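PDB 1EWQ: DNA mismatch repair protein MutS from Thermus aquaticus, which takes part in DNA mismatch repair as an ATP-dependent sensor that binds mismatched DNA and has weak ATPase activity. Local coordinates for residues D141-L145 with G157-K163; V394-I400 with E499-F503; E682-R688 with L705-K709; Y737-V741 with V752-R756. One frame throughout, in Å; residues are numbered along the deposited sequence.

Contact 1 of 4, residues D141-L145 with G157-K163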
loop_
_atom_site.group_PDB
_atom_site.type_symbol
_atom_site.label_atom_id
_atom_site.label_comp_id
_atom_site.label_asym_id
_atom_site.label_seq_id
_atom_site.Cartn_x
_atom_site.Cartn_y
_atom_site.Cartn_z
ATOM N N ASP C 141 8.405 -26.721 -29.434
ATOM C CA ASP C 141 7.293 -27.306 -30.170
ATOM C C ASP C 141 6.003 -26.761 -29.571
ATOM O O ASP C 141 5.070 -27.514 -29.280
ATOM C CB ASP C 141 7.313 -28.840 -30.080
ATOM C CG ASP C 141 8.557 -29.448 -30.703
ATOM O OD1 ASP C 141 8.957 -28.974 -31.793
ATOM O OD2 ASP C 141 9.128 -30.400 -30.117
ATOM N N GLY C 142 5.972 -25.440 -29.388
ATOM C CA GLY C 142 4.814 -24.773 -28.812
ATOM C C GLY C 142 5.148 -24.146 -27.467
ATOM O O GLY C 142 6.298 -24.224 -27.008
ATOM N N TRP C 143 4.165 -23.507 -26.833
ATOM C CA TRP C 143 4.399 -22.904 -25.529
ATOM C C TRP C 143 3.951 -23.857 -24.416
ATOM O O TRP C 143 2.758 -24.147 -24.275
ATOM C CB TRP C 143 3.651 -21.573 -25.391
ATOM C CG TRP C 143 4.122 -20.486 -26.327
ATOM C CD1 TRP C 143 3.675 -20.247 -27.594
ATOM C CD2 TRP C 143 5.119 -19.490 -26.061
ATOM N NE1 TRP C 143 4.327 -19.160 -28.132
ATOM C CE2 TRP C 143 5.219 -18.678 -27.213
ATOM C CE3 TRP C 143 5.939 -19.203 -24.959
ATOM C CZ2 TRP C 143 6.106 -17.598 -27.298
ATOM C CZ3 TRP C 143 6.827 -18.124 -25.044
ATOM C CH2 TRP C 143 6.899 -17.337 -26.209
ATOM N N GLY C 144 4.913 -24.348 -23.635
ATOM C CA GLY C 144 4.603 -25.244 -22.537
ATOM C C GLY C 144 4.308 -24.449 -21.276
ATOM O O GLY C 144 5.067 -23.563 -20.910
ATOM N N LEU C 145 3.203 -24.770 -20.613
ATOM C CA LEU C 145 2.794 -24.071 -19.397
ATOM C C LEU C 145 2.380 -25.138 -18.389
ATOM O O LEU C 145 1.525 -25.979 -18.692
ATOM C CB LEU C 145 1.591 -23.176 -19.711
ATOM C CG LEU C 145 1.195 -21.956 -18.866
ATOM C CD1 LEU C 145 -0.324 -21.841 -18.889
ATOM C CD2 LEU C 145 1.697 -22.060 -17.456
ATOM N N GLY C 157 -0.688 -29.173 -16.601
ATOM C CA GLY C 157 -0.078 -28.337 -17.611
ATOM C C GLY C 157 -0.658 -28.596 -18.974
ATOM O O GLY C 157 -1.430 -29.532 -19.165
ATOM N N THR C 158 -0.265 -27.765 -19.929
ATOM C CA THR C 158 -0.749 -27.887 -21.288
ATOM C C THR C 158 0.211 -27.200 -22.256
ATOM O O THR C 158 1.189 -26.576 -21.849
ATOM C CB THR C 158 -2.153 -27.243 -21.423
ATOM O OG1 THR C 158 -2.666 -27.479 -22.738
ATOM C CG2 THR C 158 -2.075 -25.747 -21.190
ATOM N N VAL C 159 -0.064 -27.333 -23.543
ATOM C CA VAL C 159 0.756 -26.684 -24.543
ATOM C C VAL C 159 -0.185 -25.772 -25.308
ATOM O O VAL C 159 -1.340 -26.124 -25.541
ATOM C CB VAL C 159 1.410 -27.700 -25.509
ATOM C CG1 VAL C 159 2.129 -26.959 -26.627
ATOM C CG2 VAL C 159 2.405 -28.566 -24.758
ATOM N N LEU C 160 0.295 -24.587 -25.661
ATOM C CA LEU C 160 -0.517 -23.635 -26.401
ATOM C C LEU C 160 0.234 -23.245 -27.660
ATOM O O LEU C 160 1.461 -23.275 -27.687
ATOM C CB LEU C 160 -0.808 -22.412 -25.537
ATOM C CG LEU C 160 -1.530 -22.843 -24.263
ATOM C CD1 LEU C 160 -0.590 -22.700 -23.077
ATOM C CD2 LEU C 160 -2.785 -22.028 -24.073
ATOM N N LYS C 161 -0.505 -22.887 -28.703
ATOM C CA LYS C 161 0.098 -22.529 -29.982
ATOM C C LYS C 161 0.603 -21.107 -30.092
ATOM O O LYS C 161 1.596 -20.852 -30.777
ATOM C CB LYS C 161 -0.894 -22.802 -31.110
ATOM C CG LYS C 161 -2.328 -22.911 -30.633
ATOM C CD LYS C 161 -2.795 -21.638 -29.926
ATOM C CE LYS C 161 -3.774 -22.007 -28.832
ATOM N NZ LYS C 161 -3.141 -23.053 -27.996
ATOM N N SER C 162 -0.063 -20.173 -29.427
ATOM C CA SER C 162 0.364 -18.784 -29.499
ATOM C C SER C 162 0.758 -18.232 -28.138
ATOM O O SER C 162 0.537 -18.862 -27.099
ATOM C CB SER C 162 -0.737 -17.913 -30.121
ATOM O OG SER C 162 -1.906 -17.881 -29.323
ATOM N N LYS C 163 1.366 -17.051 -28.163
ATOM C CA LYS C 163 1.806 -16.375 -26.955
ATOM C C LYS C 163 0.569 -15.809 -26.272
ATOM O O LYS C 163 0.480 -15.763 -25.043
ATOM C CB LYS C 163 2.770 -15.256 -27.336
ATOM C CG LYS C 163 3.480 -14.589 -26.182
ATOM C CD LYS C 163 4.524 -13.614 -26.717
ATOM C CE LYS C 163 3.887 -12.634 -27.703
ATOM N NZ LYS C 163 4.855 -11.633 -28.208
#
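Trp143 and Lys163 lie side by side with their side chains pointing the same way. CA of Lys163 sits over one face of the indole, 4.2 Å from the centroid of the five-membered ring of Trp143. This is a CH-pi contact, 22° off the ring normal. Farther out, CB of Lys163 follows the ring as far as CZ2 of Trp143, at 4.1 Å. The carbonyl oxygens of Leu160 and Lys161 lie at the ring edge, near its plane. With CG anti to its own carbonyl carbon (chi1 -65°), Trp143 is set beside the turn at 161-162 that leads into helix 163-173. Ser162 caps that helix through Ala165. The amine of Lys163 goes on to a salt bridge with Glu193.

Leu145 and Leu160 share the sheet face of Trp143. CB of Leu145 meets CD1 of Leu160 at 4.0 Å. Leu166 and Glu169 of helix 163-173 cover this face. Val159 is on the other face, where its CG1 lies 4.1 Å from CA of Gly142.

The backbones hold these groups in antiparallel register. Trp143 and Leu160 form one hydrogen-bonded pair, with Trp143 N to Leu160 O at 2.8 Å. Leu145 and Thr158 form the next, with Thr158 N to Leu145 O also at 2.8 Å. Between them is the non-hydrogen-bonded pair of Gly144 and Val159. There, CA of Val159 makes a CA-H...O contact of 3.2 Å to Trp143 O.

This is the beta hairpin of strands 143-149 and 154-160 in MutS domain II. Three antiparallel strands, then a helix and a parallel strand, match an RNase H-like fold.

Contact 2 of 4, residues V394-I400 with E499-F503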
loop_
_atom_site.group_PDB
_atom_site.type_symbol
_atom_site.label_atom_id
_atom_site.label_comp_id
_atom_site.label_asym_id
_atom_site.label_seq_id
_atom_site.Cartn_x
_atom_site.Cartn_y
_atom_site.Cartn_z
ATOM N N VAL C 394 4.948 -30.145 21.191
ATOM C CA VAL C 394 5.048 -31.316 22.055
ATOM C C VAL C 394 5.996 -31.053 23.230
ATOM O O VAL C 394 5.832 -31.627 24.305
ATOM C CB VAL C 394 5.559 -32.554 21.254
ATOM C CG1 VAL C 394 6.969 -32.306 20.757
ATOM C CG2 VAL C 394 5.514 -33.807 22.123
ATOM N N SER C 395 6.977 -30.176 23.018
ATOM C CA SER C 395 7.971 -29.843 24.042
ATOM C C SER C 395 7.375 -29.317 25.343
ATOM O O SER C 395 7.962 -29.473 26.413
ATOM C CB SER C 395 8.967 -28.814 23.500
ATOM O OG SER C 395 8.329 -27.579 23.230
ATOM N N GLU C 396 6.214 -28.685 25.256
ATOM C CA GLU C 396 5.582 -28.146 26.450
ATOM C C GLU C 396 4.514 -29.093 26.994
ATOM O O GLU C 396 4.635 -30.316 26.893
ATOM C CB GLU C 396 4.970 -26.772 26.144
ATOM C CG GLU C 396 3.873 -26.809 25.090
ATOM C CD GLU C 396 3.528 -25.434 24.528
ATOM O OE1 GLU C 396 4.397 -24.825 23.862
ATOM O OE2 GLU C 396 2.384 -24.967 24.737
ATOM N N GLY C 397 3.475 -28.499 27.574
ATOM C CA GLY C 397 2.368 -29.246 28.150
ATOM C C GLY C 397 1.978 -30.571 27.515
ATOM O O GLY C 397 2.416 -30.918 26.423
ATOM N N GLY C 398 1.123 -31.299 28.225
ATOM C CA GLY C 398 0.659 -32.595 27.778
ATOM C C GLY C 398 -0.097 -32.622 26.465
ATOM O O GLY C 398 -1.228 -32.147 26.356
ATOM N N LEU C 399 0.546 -33.190 25.458
ATOM C CA LEU C 399 -0.057 -33.314 24.150
ATOM C C LEU C 399 -0.888 -34.588 24.241
ATOM O O LEU C 399 -2.061 -34.615 23.871
ATOM C CB LEU C 399 1.038 -33.485 23.100
ATOM C CG LEU C 399 0.760 -33.195 21.627
ATOM C CD1 LEU C 399 1.799 -33.919 20.813
ATOM C CD2 LEU C 399 -0.638 -33.649 21.221
ATOM N N ILE C 400 -0.257 -35.634 24.769
ATOM C CA ILE C 400 -0.868 -36.948 24.916
ATOM C C ILE C 400 -1.600 -37.085 26.238
ATOM O O ILE C 400 -1.115 -36.633 27.270
ATOM C CB ILE C 400 0.214 -38.051 24.817
ATOM C CG1 ILE C 400 0.952 -37.926 23.480
ATOM C CG2 ILE C 400 -0.415 -39.435 24.952
ATOM C CD1 ILE C 400 0.050 -38.057 22.259
ATOM N N GLU C 499 7.032 -38.435 24.878
ATOM C CA GLU C 499 5.852 -37.751 24.368
ATOM C C GLU C 499 5.999 -37.359 22.898
ATOM O O GLU C 499 5.026 -37.391 22.153
ATOM C CB GLU C 499 5.527 -36.527 25.226
ATOM C CG GLU C 499 4.180 -35.904 24.885
ATOM C CD GLU C 499 3.652 -35.015 25.991
ATOM O OE1 GLU C 499 4.459 -34.251 26.570
ATOM O OE2 GLU C 499 2.433 -35.071 26.270
ATOM N N GLU C 500 7.204 -36.993 22.474
ATOM C CA GLU C 500 7.402 -36.655 21.074
ATOM C C GLU C 500 7.311 -37.949 20.264
ATOM O O GLU C 500 6.765 -37.962 19.158
ATOM C CB GLU C 500 8.767 -36.009 20.833
ATOM C CG GLU C 500 8.891 -35.430 19.423
ATOM C CD GLU C 500 10.260 -34.852 19.125
ATOM O OE1 GLU C 500 11.174 -35.632 18.773
ATOM O OE2 GLU C 500 10.428 -33.615 19.243
ATOM N N GLU C 501 7.846 -39.039 20.819
ATOM C CA GLU C 501 7.804 -40.332 20.138
ATOM C C GLU C 501 6.344 -40.747 19.926
ATOM O O GLU C 501 5.978 -41.226 18.856
ATOM C CB GLU C 501 8.523 -41.422 20.955
ATOM C CG GLU C 501 9.975 -41.109 21.324
ATOM C CD GLU C 501 10.670 -42.254 22.072
ATOM O OE1 GLU C 501 10.027 -42.915 22.916
ATOM O OE2 GLU C 501 11.871 -42.484 21.822
ATOM N N VAL C 502 5.514 -40.558 20.945
ATOM C CA VAL C 502 4.106 -40.921 20.837
ATOM C C VAL C 502 3.404 -40.047 19.804
ATOM O O VAL C 502 2.588 -40.534 19.026
ATOM C CB VAL C 502 3.389 -40.798 22.192
ATOM C CG1 VAL C 502 1.908 -41.098 22.029
ATOM C CG2 VAL C 502 4.011 -41.773 23.194
ATOM N N PHE C 503 3.724 -38.756 19.795
ATOM C CA PHE C 503 3.125 -37.853 18.819
ATOM C C PHE C 503 3.422 -38.374 17.420
ATOM O O PHE C 503 2.520 -38.500 16.594
ATOM C CB PHE C 503 3.690 -36.438 18.951
ATOM C CG PHE C 503 3.404 -35.569 17.762
ATOM C CD1 PHE C 503 2.103 -35.176 17.467
ATOM C CD2 PHE C 503 4.429 -35.191 16.899
ATOM C CE1 PHE C 503 1.825 -34.419 16.321
ATOM C CE2 PHE C 503 4.162 -34.438 15.755
ATOM C CZ PHE C 503 2.852 -34.052 15.466
HETATM O O HOH W 1 6.568 -33.016 26.362
#
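In MutS domain III, Glu499 of the long helix 479-511 holds the loop 394-400 by its backbone. The carboxylate oxygen OE2 of Glu499 accepts two amide hydrogens. Leu399 N reaches OE2 of Glu499 at 2.8 Å, from well above the carboxylate plane and with a bent N-H angle of 142°. Ile400 N reaches the same OE2 at 3.1 Å. It comes on the anti side, from the same face of the plane, and its bond is straighter, at 164°. CG of Glu499 is anti to its backbone N (chi1 -171°), and the extended chain beyond it carries the carboxylate across to the loop. Arg412 adds a long, weak ion pair to OE2. A water lies between OE1 of Glu499 and Val394 O, but its contacts are very short and its proton arrangement is doubtful.

The loop joins helix 376-385 to helix 406-433. Helices 406-433 and 479-511 flank, in sequence, the four-stranded antiparallel sheet that runs from strand 439-443 to strand 473-477. The contact is about 10 Å from the bound DNA at the nearest atoms.

Apolar contacts complete the interface. CG2 of Val394 rests 3.6 Å from CA of Glu500, and its CG1 meets the CG of Glu500, whose side chain crosses that of Val394 at about a right angle. CD1 of Ile400 touches CG1 of Val502 at 3.6 Å. CD1 of Leu399 lies against CD1 of Phe503, also at 3.6 Å. Pro346 of helix 346-366 touches both Leu399 and Phe503.

Contact 3 of 4, residues E682-R688 with L705-K709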
loop_
_atom_site.group_PDB
_atom_site.type_symbol
_atom_site.label_atom_id
_atom_site.label_comp_id
_atom_site.label_asym_id
_atom_site.label_seq_id
_atom_site.Cartn_x
_atom_site.Cartn_y
_atom_site.Cartn_z
ATOM N N GLU C 682 -20.028 -6.244 -39.879
ATOM C CA GLU C 682 -20.329 -7.216 -40.929
ATOM C C GLU C 682 -19.566 -8.519 -40.752
ATOM O O GLU C 682 -20.113 -9.611 -40.979
ATOM C CB GLU C 682 -20.017 -6.633 -42.316
ATOM C CG GLU C 682 -20.824 -5.382 -42.660
ATOM C CD GLU C 682 -20.542 -4.854 -44.062
ATOM O OE1 GLU C 682 -19.436 -5.105 -44.592
ATOM O OE2 GLU C 682 -21.425 -4.171 -44.623
ATOM N N ALA C 683 -18.302 -8.418 -40.349
ATOM C CA ALA C 683 -17.492 -9.621 -40.162
ATOM C C ALA C 683 -18.042 -10.465 -39.018
ATOM O O ALA C 683 -18.057 -11.687 -39.102
ATOM C CB ALA C 683 -16.033 -9.251 -39.898
ATOM N N LEU C 684 -18.499 -9.817 -37.952
ATOM C CA LEU C 684 -19.044 -10.573 -36.833
ATOM C C LEU C 684 -20.405 -11.141 -37.219
ATOM O O LEU C 684 -20.809 -12.194 -36.731
ATOM C CB LEU C 684 -19.137 -9.694 -35.579
ATOM C CG LEU C 684 -17.796 -9.574 -34.849
ATOM C CD1 LEU C 684 -17.830 -8.446 -33.833
ATOM C CD2 LEU C 684 -17.482 -10.905 -34.177
ATOM N N HIS C 685 -21.105 -10.436 -38.103
ATOM C CA HIS C 685 -22.399 -10.906 -38.586
ATOM C C HIS C 685 -22.133 -12.171 -39.423
ATOM O O HIS C 685 -22.779 -13.203 -39.226
ATOM C CB HIS C 685 -23.070 -9.833 -39.445
ATOM C CG HIS C 685 -24.253 -10.332 -40.209
ATOM N ND1 HIS C 685 -25.528 -10.355 -39.682
ATOM C CD2 HIS C 685 -24.350 -10.852 -41.454
ATOM C CE1 HIS C 685 -26.360 -10.864 -40.573
ATOM N NE2 HIS C 685 -25.671 -11.174 -41.656
ATOM N N GLU C 686 -21.169 -12.080 -40.345
ATOM C CA GLU C 686 -20.781 -13.213 -41.190
ATOM C C GLU C 686 -20.313 -14.372 -40.302
ATOM O O GLU C 686 -20.601 -15.536 -40.574
ATOM C CB GLU C 686 -19.610 -12.842 -42.119
ATOM C CG GLU C 686 -19.866 -11.747 -43.136
ATOM C CD GLU C 686 -18.567 -11.277 -43.818
ATOM O OE1 GLU C 686 -17.829 -12.146 -44.348
ATOM O OE2 GLU C 686 -18.286 -10.047 -43.824
ATOM N N ARG C 687 -19.566 -14.042 -39.251
ATOM C CA ARG C 687 -19.057 -15.058 -38.332
ATOM C C ARG C 687 -20.201 -15.819 -37.664
ATOM O O ARG C 687 -20.037 -16.968 -37.266
ATOM C CB ARG C 687 -18.172 -14.412 -37.253
ATOM C CG ARG C 687 -17.388 -15.407 -36.400
ATOM C CD ARG C 687 -16.447 -16.239 -37.278
ATOM N NE ARG C 687 -15.588 -15.386 -38.096
ATOM C CZ ARG C 687 -14.477 -14.797 -37.661
ATOM N NH1 ARG C 687 -14.066 -14.969 -36.410
ATOM N NH2 ARG C 687 -13.780 -14.019 -38.478
ATOM N N ARG C 688 -21.353 -15.165 -37.557
ATOM C CA ARG C 688 -22.544 -15.735 -36.933
ATOM C C ARG C 688 -22.432 -15.883 -35.412
ATOM O O ARG C 688 -23.192 -16.635 -34.796
ATOM C CB ARG C 688 -22.907 -17.090 -37.558
ATOM C CG ARG C 688 -23.286 -17.020 -39.037
ATOM C CD ARG C 688 -23.720 -18.384 -39.591
ATOM N NE ARG C 688 -25.165 -18.609 -39.465
ATOM C CZ ARG C 688 -25.767 -19.149 -38.410
ATOM N NH1 ARG C 688 -25.055 -19.539 -37.359
ATOM N NH2 ARG C 688 -27.087 -19.300 -38.410
ATOM N N LEU C 705 -28.137 -6.224 -43.296
ATOM C CA LEU C 705 -27.716 -7.515 -42.769
ATOM C C LEU C 705 -28.948 -8.252 -42.258
ATOM O O LEU C 705 -29.714 -7.725 -41.454
ATOM C CB LEU C 705 -26.684 -7.311 -41.656
ATOM C CG LEU C 705 -25.438 -6.532 -42.106
ATOM C CD1 LEU C 705 -24.497 -6.321 -40.940
ATOM C CD2 LEU C 705 -24.727 -7.297 -43.221
ATOM N N PRO C 706 -29.159 -9.488 -42.739
ATOM C CA PRO C 706 -30.298 -10.328 -42.359
ATOM C C PRO C 706 -30.427 -10.691 -40.887
ATOM O O PRO C 706 -31.537 -10.838 -40.381
ATOM C CB PRO C 706 -30.135 -11.554 -43.249
ATOM C CG PRO C 706 -28.673 -11.619 -43.471
ATOM C CD PRO C 706 -28.307 -10.183 -43.717
ATOM N N ARG C 707 -29.301 -10.837 -40.201
ATOM C CA ARG C 707 -29.337 -11.195 -38.793
ATOM C C ARG C 707 -28.996 -10.018 -37.880
ATOM O O ARG C 707 -28.594 -10.206 -36.733
ATOM C CB ARG C 707 -28.396 -12.371 -38.527
ATOM C CG ARG C 707 -28.797 -13.670 -39.223
ATOM C CD ARG C 707 -27.800 -14.787 -38.908
ATOM N NE ARG C 707 -26.447 -14.484 -39.390
ATOM C CZ ARG C 707 -26.036 -14.661 -40.644
ATOM N NH1 ARG C 707 -26.863 -15.154 -41.568
ATOM N NH2 ARG C 707 -24.796 -14.336 -40.982
ATOM N N LEU C 708 -29.156 -8.801 -38.395
ATOM C CA LEU C 708 -28.890 -7.616 -37.597
ATOM C C LEU C 708 -30.168 -7.254 -36.859
ATOM O O LEU C 708 -31.234 -7.150 -37.465
ATOM C CB LEU C 708 -28.450 -6.445 -38.485
ATOM C CG LEU C 708 -28.076 -5.110 -37.818
ATOM C CD1 LEU C 708 -27.385 -4.195 -38.833
ATOM C CD2 LEU C 708 -29.315 -4.426 -37.283
ATOM N N LYS C 709 -30.062 -7.082 -35.545
ATOM C CA LYS C 709 -31.210 -6.713 -34.731
ATOM C C LYS C 709 -30.930 -5.418 -33.965
ATOM O O LYS C 709 -29.824 -5.201 -33.467
ATOM C CB LYS C 709 -31.562 -7.827 -33.740
ATOM C CG LYS C 709 -32.767 -7.492 -32.887
ATOM C CD LYS C 709 -32.985 -8.497 -31.750
ATOM C CE LYS C 709 -33.429 -9.855 -32.264
ATOM N NZ LYS C 709 -33.654 -10.785 -31.133
#
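His685 lies between Leu705 and Arg707, where the end of helix 670-687 meets the turn that leads into strand 708-716. Both belong to the P-loop ATPase fold of MutS domain V. The helix closes in a Schellman motif at Arg688. Residues 705-708 form a type I beta turn.

Stacking dominates. The guanidinium of Arg707 lies flat on one face of the His685 ring, with centres 4.0 Å apart and planes at 11°. The opposite face of the ring takes CB of Leu705, a CH-pi contact at 3.8 Å from the ring centroid. Pro706 adds its CD, 3.5 Å from His685 NE2.

Apolar packing is thin beyond the ring: CG of Glu682 is 4.2 Å from CD1 of Leu705. The carboxylate of Glu682 forms a salt bridge with Arg754 of the second subunit.

NE of Arg688 lies over the other face of the Arg707 guanidinium, 4.3 Å from Arg707 NE. This like-charge approach is probably eased by the long, weak ion pair of Arg688 with Glu655.

One hydrogen bond ties the turn to the helix end. Arg707 NH2 donates to His685 O at 2.9 Å, nearly straight at 170°. The oxygen lies in the guanidinium plane, but the donor stands above the carbonyl plane, and Arg688 N reaches the same oxygen from the opposite face.

Contact 4 of 4, residues Y737-V741 with V752-R756. With SO4 (sulfate ion), chain F.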
loop_
_atom_site.group_PDB
_atom_site.type_symbol
_atom_site.label_atom_id
_atom_site.label_comp_id
_atom_site.label_asym_id
_atom_site.label_seq_id
_atom_site.Cartn_x
_atom_site.Cartn_y
_atom_site.Cartn_z
ATOM N N TYR C 737 -29.328 12.062 -27.852
ATOM C CA TYR C 737 -29.432 12.878 -26.643
ATOM C C TYR C 737 -28.139 13.610 -26.294
ATOM O O TYR C 737 -28.038 14.243 -25.242
ATOM C CB TYR C 737 -29.891 12.023 -25.447
ATOM C CG TYR C 737 -31.340 11.597 -25.536
ATOM C CD1 TYR C 737 -31.708 10.444 -26.230
ATOM C CD2 TYR C 737 -32.354 12.403 -25.012
ATOM C CE1 TYR C 737 -33.052 10.109 -26.410
ATOM C CE2 TYR C 737 -33.700 12.077 -25.188
ATOM C CZ TYR C 737 -34.040 10.931 -25.892
ATOM O OH TYR C 737 -35.362 10.628 -26.107
ATOM N N GLY C 738 -27.162 13.539 -27.193
ATOM C CA GLY C 738 -25.882 14.194 -26.964
ATOM C C GLY C 738 -25.991 15.652 -26.560
ATOM O O GLY C 738 -25.448 16.071 -25.533
ATOM N N VAL C 739 -26.703 16.431 -27.366
ATOM C CA VAL C 739 -26.877 17.854 -27.087
ATOM C C VAL C 739 -27.624 18.060 -25.763
ATOM O O VAL C 739 -27.277 18.944 -24.987
ATOM C CB VAL C 739 -27.625 18.557 -28.253
ATOM C CG1 VAL C 739 -27.829 20.024 -27.935
ATOM C CG2 VAL C 739 -26.820 18.423 -29.536
ATOM N N GLU C 740 -28.634 17.233 -25.505
ATOM C CA GLU C 740 -29.406 17.321 -24.267
ATOM C C GLU C 740 -28.492 17.049 -23.075
ATOM O O GLU C 740 -28.520 17.770 -22.077
ATOM C CB GLU C 740 -30.550 16.300 -24.273
ATOM C CG GLU C 740 -31.831 16.789 -24.941
ATOM C CD GLU C 740 -31.606 17.296 -26.357
ATOM O OE1 GLU C 740 -31.301 16.465 -27.242
ATOM O OE2 GLU C 740 -31.728 18.529 -26.578
ATOM N N VAL C 741 -27.682 15.996 -23.187
ATOM C CA VAL C 741 -26.756 15.643 -22.121
ATOM C C VAL C 741 -25.793 16.807 -21.908
ATOM O O VAL C 741 -25.456 17.141 -20.768
ATOM C CB VAL C 741 -25.976 14.349 -22.467
ATOM C CG1 VAL C 741 -24.925 14.072 -21.404
ATOM C CG2 VAL C 741 -26.949 13.177 -22.575
ATOM N N VAL C 752 -25.957 25.621 -26.577
ATOM C CA VAL C 752 -26.799 24.446 -26.752
ATOM C C VAL C 752 -27.793 24.733 -27.879
ATOM O O VAL C 752 -28.081 23.871 -28.711
ATOM C CB VAL C 752 -27.593 24.139 -25.465
ATOM C CG1 VAL C 752 -28.757 23.197 -25.768
ATOM C CG2 VAL C 752 -26.662 23.544 -24.423
ATOM N N ALA C 753 -28.299 25.963 -27.906
ATOM C CA ALA C 753 -29.278 26.369 -28.908
ATOM C C ALA C 753 -28.663 26.350 -30.294
ATOM O O ALA C 753 -29.288 25.902 -31.252
ATOM C CB ALA C 753 -29.821 27.759 -28.577
ATOM N N ARG C 754 -27.435 26.841 -30.397
ATOM C CA ARG C 754 -26.737 26.854 -31.669
ATOM C C ARG C 754 -26.488 25.414 -32.148
ATOM O O ARG C 754 -26.623 25.110 -33.336
ATOM C CB ARG C 754 -25.416 27.615 -31.522
ATOM C CG ARG C 754 -24.487 27.528 -32.723
ATOM C CD ARG C 754 -25.128 28.021 -34.018
ATOM N NE ARG C 754 -24.164 27.952 -35.113
ATOM C CZ ARG C 754 -24.478 27.972 -36.404
ATOM N NH1 ARG C 754 -25.745 28.064 -36.786
ATOM N NH2 ARG C 754 -23.518 27.882 -37.318
ATOM N N ALA C 755 -26.132 24.524 -31.224
ATOM C CA ALA C 755 -25.892 23.131 -31.589
ATOM C C ALA C 755 -27.176 22.494 -32.139
ATOM O O ALA C 755 -27.131 21.760 -33.132
ATOM C CB ALA C 755 -25.381 22.341 -30.378
ATOM N N ARG C 756 -28.319 22.773 -31.516
ATOM C CA ARG C 756 -29.575 22.200 -32.009
ATOM C C ARG C 756 -29.851 22.700 -33.426
ATOM O O ARG C 756 -30.273 21.928 -34.298
ATOM C CB ARG C 756 -30.760 22.553 -31.097
ATOM C CG ARG C 756 -30.703 21.936 -29.697
ATOM C CD ARG C 756 -32.073 22.029 -29.012
ATOM N NE ARG C 756 -32.068 21.574 -27.624
ATOM C CZ ARG C 756 -31.930 22.378 -26.573
ATOM N NH1 ARG C 756 -31.788 23.689 -26.746
ATOM N NH2 ARG C 756 -31.928 21.874 -25.347
HETATM S S SO4 F . -26.649 9.644 -28.232
HETATM O O1 SO4 F . -26.665 10.694 -29.267
HETATM O O2 SO4 F . -27.897 9.681 -27.451
HETATM O O3 SO4 F . -26.507 8.339 -28.891
HETATM O O4 SO4 F . -25.505 9.877 -27.334
#
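Val739 packs its CG1 methyl into the side of helix 749-762, and it has the most surface buried here. With CG1 anti to the backbone N (chi1 179°), that methyl faces the other helix. CG1 of Val739 is 4.0 Å from CG1 of Val752. The same methyl is 4.2 Å from CB of Ala755. It also lies 3.9 Å from CG of Arg756, whose side chain crosses that of Val739 obliquely.

Arg756 comes next. Extended from CG to NE, its chain passes Val739 and carries the guanidinium on to Glu740. NE of Arg756 makes a salt bridge to OE2 of Glu740 at 3.2 Å, with an N-H angle of 158°. The oxygen sits at the guanidinium edge, near its plane, and the NE approaches nearly along the C-O axis. Carboxylate and guanidinium are nearly coplanar.

The two helices, 738-744 and 749-762, form the helix-turn-helix that ends the MutS ATPase domain. It packs on the second subunit of the dimer. Val739 and Ala755 both touch Ile676 of that subunit, and Val739 N is hydrogen-bonded to its Asp672.

The CB of Glu740 points away from helix 749-762, but a bend at chi2 (54°) brings the carboxylate back to Arg756. Its side chain is about 8 Å from that of Pro584, in the predicted ATP site. Tyr737, the N-cap residue of helix 738-744, binds a sulfate, probably from the crystallisation liquor. Tyr737 N donates to O2 of the sulfate at 2.8 Å and more weakly to O1. His696, with Thr668 and Ser669 of the second subunit, also binds the ion.

Contacts 1 and 2 are partly buried, contact 3 is at the surface, and contact 4 is buried. Contact 1 is the one built on strand pairing, with backbone bonds between hairpin neighbours. Contact 2 instead uses a carboxylate to bind loop amides, linking parts of domain III far apart in sequence. Contacts 3 and 4 lie in the ATPase domain, about 17 Å apart at their nearest atoms. Contact 3 relies on a stacked arginine, contact 4 on methyl packing and a salt bridge. Both reach the second subunit, through a Glu682-Arg754 salt bridge in which contact 3 supplies the glutamate and contact 4 the arginine. Contact 2 lies across the chain's centre from both.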